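Local coordinates for ORF10 (Moritella marina, PDB 6RIW), which contributes the ketosynthase-chain length factor didomain of a polyunsaturated fatty acid synthase, which probably condenses acyl units carried on acyl carrier protein, at residues Q29-S34 against T393-Q398. Numbering follows the deposited sequence.
Sequences QQDCRS and TINLKQ
Gln29 and Ile394 meet through aliphatic carbon alone, Gln29 CB lying 3.7 Å from Ile394 CG2, just where the Schellman motif ends helix 19-27. The extended Gln29 side chain continues past this methyl, and its OE1 takes a weak bond from a water that in turn accepts from Asn395 N at 3.1 Å. Gln30 O, hydrogen-bonded by Asn365 ND2, lies 3.9 Å from Ile394 CD1. The same Ile394 CD1 is 3.8 Å from Asp31 CA. With CG anti to the backbone N (chi1 -169°), the Asp31 carboxylate swings round to Arg33. Asp31 OD1 accepts from Arg33 N, closing an Asx turn, and, from the opposite face, from Arg33 NE at 2.7 Å; Arg33 NH2 completes a side-on salt bridge to OD2. Thus aligned, the guanidinium brings Arg33 NH2 to 3.1 Å from Asn395 OD1, at an angle too poor for a hydrogen bond. Replacing Asp31 by alanine removes both oxygens, which would probably open the Asx turn and set the Arg33 guanidinium free to turn. The example illustrates a post-helical loop shaped by a Schellman motif and an Asx turn, packed against the loop between strands 389-390 and 417-418 at the surface of the N-terminal ketosynthase domain.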
loop_
_atom_site.group_PDB
_atom_site.type_symbol
_atom_site.label_atom_id
_atom_site.label_comp_id
_atom_site.label_asym_id
_atom_site.label_seq_id
_atom_site.Cartn_x
_atom_site.Cartn_y
_atom_site.Cartn_z
ATOM N N GLN A 29 -21.486 17.036 -19.011
ATOM C CA GLN A 29 -20.164 16.957 -19.637
ATOM C C GLN A 29 -19.168 17.901 -18.969
ATOM O O GLN A 29 -18.313 18.498 -19.625
ATOM C CB GLN A 29 -20.242 17.226 -21.139
ATOM C CG GLN A 29 -21.222 16.329 -21.847
ATOM C CD GLN A 29 -21.077 16.404 -23.356
ATOM O OE1 GLN A 29 -19.962 16.493 -23.884
ATOM N NE2 GLN A 29 -22.206 16.365 -24.061
ATOM N N GLN A 30 -19.258 18.003 -17.649
ATOM C CA GLN A 30 -18.372 18.881 -16.895
ATOM C C GLN A 30 -16.937 18.361 -16.907
ATOM O O GLN A 30 -16.690 17.181 -16.641
ATOM C CB GLN A 30 -18.861 18.998 -15.453
ATOM C CG GLN A 30 -18.429 20.263 -14.750
ATOM C CD GLN A 30 -19.242 21.442 -15.212
ATOM O OE1 GLN A 30 -20.462 21.342 -15.378
ATOM N NE2 GLN A 30 -18.575 22.568 -15.442
ATOM N N ASP A 31 -15.994 19.254 -17.182
ATOM C CA ASP A 31 -14.573 18.979 -17.024
ATOM C C ASP A 31 -14.165 19.422 -15.622
ATOM O O ASP A 31 -14.282 20.605 -15.285
ATOM C CB ASP A 31 -13.768 19.719 -18.090
ATOM C CG ASP A 31 -12.308 19.284 -18.151
ATOM O OD1 ASP A 31 -11.773 18.727 -17.161
ATOM O OD2 ASP A 31 -11.672 19.520 -19.200
ATOM N N CYS A 32 -13.701 18.476 -14.804
ATOM C CA CYS A 32 -13.336 18.745 -13.416
ATOM C C CYS A 32 -11.829 18.809 -13.182
ATOM O O CYS A 32 -11.394 18.870 -12.021
ATOM C CB CYS A 32 -13.956 17.682 -12.506
ATOM S SG CYS A 32 -15.771 17.530 -12.715
ATOM N N ARG A 33 -11.021 18.790 -14.244
ATOM C CA ARG A 33 -9.574 18.881 -14.125
ATOM C C ARG A 33 -9.154 20.343 -13.973
ATOM O O ARG A 33 -9.872 21.257 -14.383
ATOM C CB ARG A 33 -8.907 18.232 -15.348
ATOM C CG ARG A 33 -9.433 16.798 -15.626
ATOM C CD ARG A 33 -9.122 16.310 -17.037
ATOM N NE ARG A 33 -9.660 17.232 -18.040
ATOM C CZ ARG A 33 -9.156 17.385 -19.263
ATOM N NH1 ARG A 33 -8.101 16.676 -19.653
ATOM N NH2 ARG A 33 -9.702 18.261 -20.095
ATOM N N SER A 34 -7.988 20.565 -13.358
ATOM C CA SER A 34 -7.534 21.921 -13.059
ATOM C C SER A 34 -6.020 21.923 -12.872
ATOM O O SER A 34 -5.369 20.877 -12.879
ATOM C CB SER A 34 -8.232 22.489 -11.816
ATOM O OG SER A 34 -7.892 21.747 -10.652
ATOM N N THR A 393 -18.414 10.476 -22.733
ATOM C CA THR A 393 -16.987 10.699 -22.531
ATOM C C THR A 393 -16.665 12.049 -23.160
ATOM O O THR A 393 -16.963 12.266 -24.340
ATOM C CB THR A 393 -16.164 9.585 -23.178
ATOM O OG1 THR A 393 -16.460 8.327 -22.553
ATOM C CG2 THR A 393 -14.669 9.876 -23.093
ATOM N N ILE A 394 -16.085 12.964 -22.379
ATOM C CA ILE A 394 -15.871 14.327 -22.855
ATOM C C ILE A 394 -14.555 14.424 -23.620
ATOM O O ILE A 394 -13.677 13.565 -23.515
ATOM C CB ILE A 394 -15.918 15.338 -21.695
ATOM C CG1 ILE A 394 -14.703 15.186 -20.784
ATOM C CG2 ILE A 394 -17.213 15.181 -20.910
ATOM C CD1 ILE A 394 -14.527 16.343 -19.818
ATOM N N ASN A 395 -14.427 15.501 -24.412
ATOM C CA ASN A 395 -13.220 15.859 -25.169
ATOM C C ASN A 395 -12.862 14.843 -26.241
ATOM O O ASN A 395 -11.712 14.801 -26.707
ATOM C CB ASN A 395 -12.010 16.076 -24.256
ATOM C CG ASN A 395 -12.232 17.195 -23.261
ATOM O OD1 ASN A 395 -11.832 17.093 -22.095
ATOM N ND2 ASN A 395 -12.894 18.260 -23.706
ATOM N N LEU A 396 -13.818 14.025 -26.648
ATOM C CA LEU A 396 -13.578 12.961 -27.616
ATOM C C LEU A 396 -14.111 13.448 -28.962
ATOM O O LEU A 396 -15.321 13.468 -29.184
ATOM C CB LEU A 396 -14.257 11.681 -27.147
ATOM C CG LEU A 396 -14.225 10.454 -28.048
ATOM C CD1 LEU A 396 -12.817 9.944 -28.156
ATOM C CD2 LEU A 396 -15.157 9.394 -27.478
ATOM N N LYS A 397 -13.205 13.861 -29.848
ATOM C CA LYS A 397 -13.566 14.430 -31.149
ATOM C C LYS A 397 -13.204 13.540 -32.328
ATOM O O LYS A 397 -13.973 13.457 -33.296
ATOM C CB LYS A 397 -12.879 15.791 -31.341
ATOM C CG LYS A 397 -12.880 16.707 -30.122
ATOM C CD LYS A 397 -14.276 17.174 -29.794
ATOM C CE LYS A 397 -14.244 18.426 -28.914
ATOM N NZ LYS A 397 -15.645 18.830 -28.543
ATOM N N GLN A 398 -12.036 12.897 -32.286
ATOM C CA GLN A 398 -11.578 11.993 -33.343
ATOM C C GLN A 398 -11.204 10.658 -32.710
ATOM O O GLN A 398 -10.049 10.446 -32.316
ATOM C CB GLN A 398 -10.408 12.600 -34.113
ATOM C CG GLN A 398 -10.833 13.772 -35.007
ATOM C CD GLN A 398 -9.669 14.639 -35.438
ATOM O OE1 GLN A 398 -8.591 14.604 -34.834
ATOM N NE2 GLN A 398 -9.881 15.438 -36.480
HETATM O O HOH W 1 -16.724 17.617 -24.520
#